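Local coordinates for protein exonuclease VapC9 (Pyrobaculum aerophilum, PDB 1V8P) that probably acts as the toxin of a type II toxin-antitoxin system, a magnesium-dependent PIN-domain nuclease with ribonuclease and slow single-stranded DNA exonuclease activity, at residues 39-53 with 146-158. The protein carries 1 engineered substitution. Sequence-based numbering, arbitrary orientation.
Sequences ALAAHYDKWIKHREK and IDVETLLVRLAAQ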
# COMPACT_ATOMS: atom_id res chain seq x y z
N ALA C 39 -14.36 9.16 -10.16
CA ALA C 39 -15.82 9.33 -10.18
C ALA C 39 -16.22 10.10 -11.44
O ALA C 39 -17.13 9.71 -12.16
CB ALA C 39 -16.29 10.08 -8.92
N LEU C 40 -15.51 11.20 -11.69
CA LEU C 40 -15.76 12.05 -12.84
C LEU C 40 -15.71 11.28 -14.17
O LEU C 40 -16.41 11.65 -15.12
CB LEU C 40 -14.72 13.17 -12.88
CG LEU C 40 -14.84 14.24 -11.80
CD1 LEU C 40 -13.60 15.13 -11.79
CD2 LEU C 40 -16.11 15.06 -12.04
N ALA C 41 -14.89 10.24 -14.23
CA ALA C 41 -14.75 9.46 -15.46
C ALA C 41 -16.08 9.00 -16.05
O ALA C 41 -16.17 8.75 -17.24
CB ALA C 41 -13.83 8.26 -15.23
N ALA C 42 -17.11 8.91 -15.21
CA ALA C 42 -18.43 8.48 -15.66
C ALA C 42 -19.42 9.64 -15.74
O ALA C 42 -20.64 9.43 -15.69
CB ALA C 42 -18.97 7.40 -14.73
N HIS C 43 -18.91 10.86 -15.84
CA HIS C 43 -19.77 12.04 -15.92
C HIS C 43 -19.17 13.04 -16.90
O HIS C 43 -19.32 14.24 -16.72
CB HIS C 43 -19.89 12.70 -14.54
CG HIS C 43 -20.62 11.88 -13.53
ND1 HIS C 43 -21.99 11.71 -13.55
CD2 HIS C 43 -20.17 11.19 -12.45
CE1 HIS C 43 -22.35 10.95 -12.53
NE2 HIS C 43 -21.27 10.62 -11.85
N TYR C 44 -18.50 12.52 -17.92
CA TYR C 44 -17.85 13.35 -18.95
C TYR C 44 -18.64 14.61 -19.31
O TYR C 44 -18.15 15.72 -19.15
CB TYR C 44 -17.65 12.52 -20.22
CG TYR C 44 -16.55 13.04 -21.12
CD1 TYR C 44 -15.20 12.79 -20.82
CD2 TYR C 44 -16.84 13.75 -22.29
CE1 TYR C 44 -14.17 13.23 -21.67
CE2 TYR C 44 -15.82 14.20 -23.14
CZ TYR C 44 -14.49 13.93 -22.83
OH TYR C 44 -13.47 14.34 -23.67
N ASP C 45 -19.86 14.41 -19.81
CA ASP C 45 -20.73 15.51 -20.25
C ASP C 45 -20.90 16.68 -19.29
O ASP C 45 -20.80 17.85 -19.68
CB ASP C 45 -22.12 14.97 -20.60
CG ASP C 45 -22.10 14.02 -21.79
OD1 ASP C 45 -21.38 14.32 -22.77
OD2 ASP C 45 -22.81 12.99 -21.75
N LYS C 46 -21.14 16.37 -18.02
CA LYS C 46 -21.36 17.38 -17.00
C LYS C 46 -20.17 18.32 -16.73
O LYS C 46 -20.36 19.39 -16.14
CB LYS C 46 -21.81 16.69 -15.70
CG LYS C 46 -22.96 15.71 -15.92
CD LYS C 46 -23.64 15.32 -14.61
CE LYS C 46 -24.88 14.47 -14.85
NZ LYS C 46 -24.54 13.11 -15.39
N TRP C 47 -18.97 17.95 -17.16
CA TRP C 47 -17.81 18.80 -16.90
C TRP C 47 -16.88 19.06 -18.10
O TRP C 47 -16.05 19.98 -18.05
CB TRP C 47 -16.99 18.24 -15.74
CG TRP C 47 -16.52 16.82 -15.92
CD1 TRP C 47 -17.15 15.68 -15.50
CD2 TRP C 47 -15.33 16.39 -16.59
NE1 TRP C 47 -16.43 14.57 -15.87
CE2 TRP C 47 -15.31 14.97 -16.54
CE3 TRP C 47 -14.28 17.06 -17.23
CZ2 TRP C 47 -14.28 14.22 -17.11
CZ3 TRP C 47 -13.25 16.31 -17.80
CH2 TRP C 47 -13.26 14.90 -17.74
N ILE C 48 -17.02 18.28 -19.16
CA ILE C 48 -16.16 18.45 -20.33
C ILE C 48 -16.05 19.91 -20.79
O ILE C 48 -14.94 20.40 -21.05
CB ILE C 48 -16.65 17.57 -21.50
CG1 ILE C 48 -15.60 17.56 -22.62
CG2 ILE C 48 -17.97 18.08 -22.03
CD1 ILE C 48 -14.22 17.10 -22.18
N LYS C 49 -17.17 20.62 -20.88
CA LYS C 49 -17.14 22.01 -21.32
C LYS C 49 -16.60 22.98 -20.28
O LYS C 49 -16.64 24.19 -20.47
CB LYS C 49 -18.54 22.47 -21.74
CG LYS C 49 -19.07 21.80 -22.98
CD LYS C 49 -20.25 22.58 -23.55
CE LYS C 49 -20.87 21.87 -24.75
NZ LYS C 49 -21.47 20.56 -24.35
N HIS C 50 -16.10 22.43 -19.16
CA HIS C 50 -15.54 23.25 -18.09
C HIS C 50 -14.08 22.85 -17.87
O HIS C 50 -13.37 23.45 -17.06
CB HIS C 50 -16.32 23.03 -16.78
CG HIS C 50 -17.71 23.59 -16.80
ND1 HIS C 50 -17.98 24.93 -16.66
CD2 HIS C 50 -18.91 22.98 -16.94
CE1 HIS C 50 -19.29 25.13 -16.71
NE2 HIS C 50 -19.87 23.95 -16.88
N ARG C 51 -13.65 21.84 -18.61
CA ARG C 51 -12.29 21.33 -18.50
C ARG C 51 -11.18 22.34 -18.21
O ARG C 51 -10.27 22.04 -17.45
CB ARG C 51 -11.91 20.53 -19.76
CG ARG C 51 -11.69 21.38 -20.99
CD ARG C 51 -11.51 20.50 -22.21
NE ARG C 51 -10.20 19.86 -22.23
CZ ARG C 51 -9.23 20.20 -23.07
NH1 ARG C 51 -9.44 21.17 -23.95
NH2 ARG C 51 -8.05 19.58 -23.05
N GLU C 52 -11.24 23.53 -18.81
CA GLU C 52 -10.16 24.47 -18.56
C GLU C 52 -10.11 24.87 -17.08
O GLU C 52 -9.11 25.41 -16.60
CB GLU C 52 -10.28 25.72 -19.45
CG GLU C 52 -11.24 26.82 -19.00
CD GLU C 52 -12.70 26.49 -19.24
OE1 GLU C 52 -12.98 25.59 -20.07
OE2 GLU C 52 -13.57 27.15 -18.62
N LYS C 53 -11.19 24.57 -16.36
CA LYS C 53 -11.26 24.90 -14.95
C LYS C 53 -10.66 23.84 -14.03
O LYS C 53 -10.32 24.14 -12.88
CB LYS C 53 -12.72 25.18 -14.57
CG LYS C 53 -13.13 26.61 -14.86
CD LYS C 53 -14.53 26.97 -14.38
CE LYS C 53 -15.58 26.48 -15.35
NZ LYS C 53 -16.76 27.40 -15.41
N ILE C 146 -13.98 20.01 -1.72
CA ILE C 146 -15.32 19.53 -1.99
C ILE C 146 -15.25 18.15 -2.62
O ILE C 146 -14.19 17.70 -3.02
CB ILE C 146 -16.04 20.45 -2.97
CG1 ILE C 146 -15.26 20.51 -4.28
CG2 ILE C 146 -16.18 21.84 -2.37
CD1 ILE C 146 -15.94 21.31 -5.37
N ASP C 147 -16.39 17.47 -2.69
CA ASP C 147 -16.42 16.17 -3.32
C ASP C 147 -16.98 16.37 -4.73
O ASP C 147 -17.40 17.48 -5.08
CB ASP C 147 -17.30 15.20 -2.54
CG ASP C 147 -18.68 15.73 -2.31
OD1 ASP C 147 -19.15 16.60 -3.07
OD2 ASP C 147 -19.31 15.24 -1.35
N VAL C 148 -16.98 15.31 -5.53
CA VAL C 148 -17.43 15.38 -6.91
C VAL C 148 -18.84 15.92 -7.10
O VAL C 148 -19.09 16.68 -8.03
CB VAL C 148 -17.29 14.02 -7.61
CG1 VAL C 148 -17.98 14.03 -8.96
CG2 VAL C 148 -15.81 13.70 -7.79
N GLU C 149 -19.75 15.52 -6.23
CA GLU C 149 -21.14 15.98 -6.31
C GLU C 149 -21.22 17.50 -6.17
O GLU C 149 -21.94 18.18 -6.91
CB GLU C 149 -21.98 15.32 -5.22
CG GLU C 149 -23.47 15.54 -5.36
CD GLU C 149 -24.27 15.02 -4.17
OE1 GLU C 149 -25.44 14.63 -4.35
OE2 GLU C 149 -23.72 15.02 -3.04
N THR C 150 -20.49 18.01 -5.19
CA THR C 150 -20.46 19.44 -4.93
C THR C 150 -19.85 20.15 -6.14
O THR C 150 -20.29 21.23 -6.52
CB THR C 150 -19.60 19.74 -3.70
OG1 THR C 150 -20.18 19.10 -2.55
CG2 THR C 150 -19.52 21.23 -3.46
N LEU C 151 -18.85 19.52 -6.75
CA LEU C 151 -18.22 20.11 -7.92
C LEU C 151 -19.23 20.18 -9.05
O LEU C 151 -19.36 21.21 -9.71
CB LEU C 151 -17.00 19.30 -8.36
CG LEU C 151 -16.38 19.68 -9.72
CD1 LEU C 151 -15.96 21.15 -9.70
CD2 LEU C 151 -15.19 18.79 -10.02
N LEU C 152 -19.95 19.09 -9.28
CA LEU C 152 -20.93 19.06 -10.36
C LEU C 152 -22.01 20.14 -10.22
O LEU C 152 -22.35 20.80 -11.20
CB LEU C 152 -21.56 17.67 -10.49
CG LEU C 152 -20.61 16.60 -11.03
CD1 LEU C 152 -21.34 15.29 -11.16
CD2 LEU C 152 -20.06 17.04 -12.39
N VAL C 153 -22.55 20.32 -9.02
CA VAL C 153 -23.57 21.34 -8.88
C VAL C 153 -23.00 22.71 -9.23
O VAL C 153 -23.59 23.43 -10.03
CB VAL C 153 -24.18 21.38 -7.47
CG1 VAL C 153 -24.96 20.11 -7.21
CG2 VAL C 153 -23.09 21.52 -6.44
N ARG C 154 -21.85 23.06 -8.66
CA ARG C 154 -21.24 24.36 -8.93
C ARG C 154 -21.04 24.61 -10.42
O ARG C 154 -21.09 25.76 -10.86
CB ARG C 154 -19.88 24.50 -8.23
CG ARG C 154 -19.92 24.48 -6.73
CD ARG C 154 -18.55 24.80 -6.14
NE ARG C 154 -18.58 24.70 -4.69
CZ ARG C 154 -17.61 25.13 -3.87
NH1 ARG C 154 -16.53 25.70 -4.37
NH2 ARG C 154 -17.74 24.99 -2.56
N LEU C 155 -20.80 23.56 -11.18
CA LEU C 155 -20.58 23.72 -12.62
C LEU C 155 -21.91 23.88 -13.34
O LEU C 155 -22.03 24.69 -14.25
CB LEU C 155 -19.81 22.51 -13.20
CG LEU C 155 -18.37 22.36 -12.72
CD1 LEU C 155 -17.80 21.01 -13.17
CD2 LEU C 155 -17.53 23.51 -13.23
N ALA C 156 -22.91 23.10 -12.93
CA ALA C 156 -24.23 23.17 -13.53
C ALA C 156 -24.76 24.60 -13.50
O ALA C 156 -25.58 24.98 -14.34
CB ALA C 156 -25.19 22.25 -12.79
N ALA C 157 -24.28 25.39 -12.55
CA ALA C 157 -24.73 26.77 -12.41
C ALA C 157 -23.68 27.75 -12.89
O ALA C 157 -23.22 28.61 -12.12
CB ALA C 157 -25.10 27.08 -10.96
N GLN C 158 -23.29 27.62 -14.16
CA GLN C 158 -22.30 28.50 -14.79
C GLN C 158 -21.82 27.88 -16.11
O GLN C 158 -20.83 28.40 -16.69
CB GLN C 158 -21.10 28.74 -13.86
CG GLN C 158 -20.32 27.49 -13.47
CD GLN C 158 -19.07 27.81 -12.65
OE1 GLN C 158 -18.19 28.54 -13.10
NE2 GLN C 158 -18.99 27.24 -11.45
OXT GLN C 158 -22.46 26.90 -16.54
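Leu155 CD2 lies over one face of the His50 imidazole in a CH-pi contact, 3.8 Å from the ring centroid and 22° off the ring normal. At the edge of this ring, near its plane, sits the C-terminal carboxylate of Gln158, with O 3.6 Å from His50 CE1. The His43 ring carries Leu152 CD1 over one face, shifted toward the rim. Lys46 NZ sits in plane at its edge, in a weak bond to ND1. Leu152 CD2, the other branch, reaches the edge of the Trp47 indole and also meets Lys46 CB at 3.8 Å. Tyr44 O lies over one face of this indole. With CG between its backbone N and carbonyl carbon (chi1 57°), Trp47 presents CB to Leu155 CD1 and sends the indole away toward Phe93. In the ring plane, Trp47 NE1 donates to Leu40 O at 3.0 Å. That oxygen also accepts from His43 N, on the opposite face of its carbonyl plane.

The contact belongs to a PIN domain. The C-terminal helix 148-156 packs on helix 34-40 and on the short helix 44-48, whose axis it crosses at 57°. Leu40 and Leu151 continue the apolar layer to strand 30-32. The two methyls of Val148 meet different residues of helix 34-40: CG1 touches Leu40 CD2 at 3.7 Å and CG2 touches Ala39 CB. Its side chain is about 7 Å from that of Asp33, a predicted magnesium ligand.

At the other end, Lys53 NZ donates to Gln158 OE1 at 2.9 Å, from above the amide plane. It also makes a weak bond to His50 ND1. Gln158 NE2 donates to Arg154 O in the amide plane. Bonds at both ends of the amide leave it little freedom to rotate.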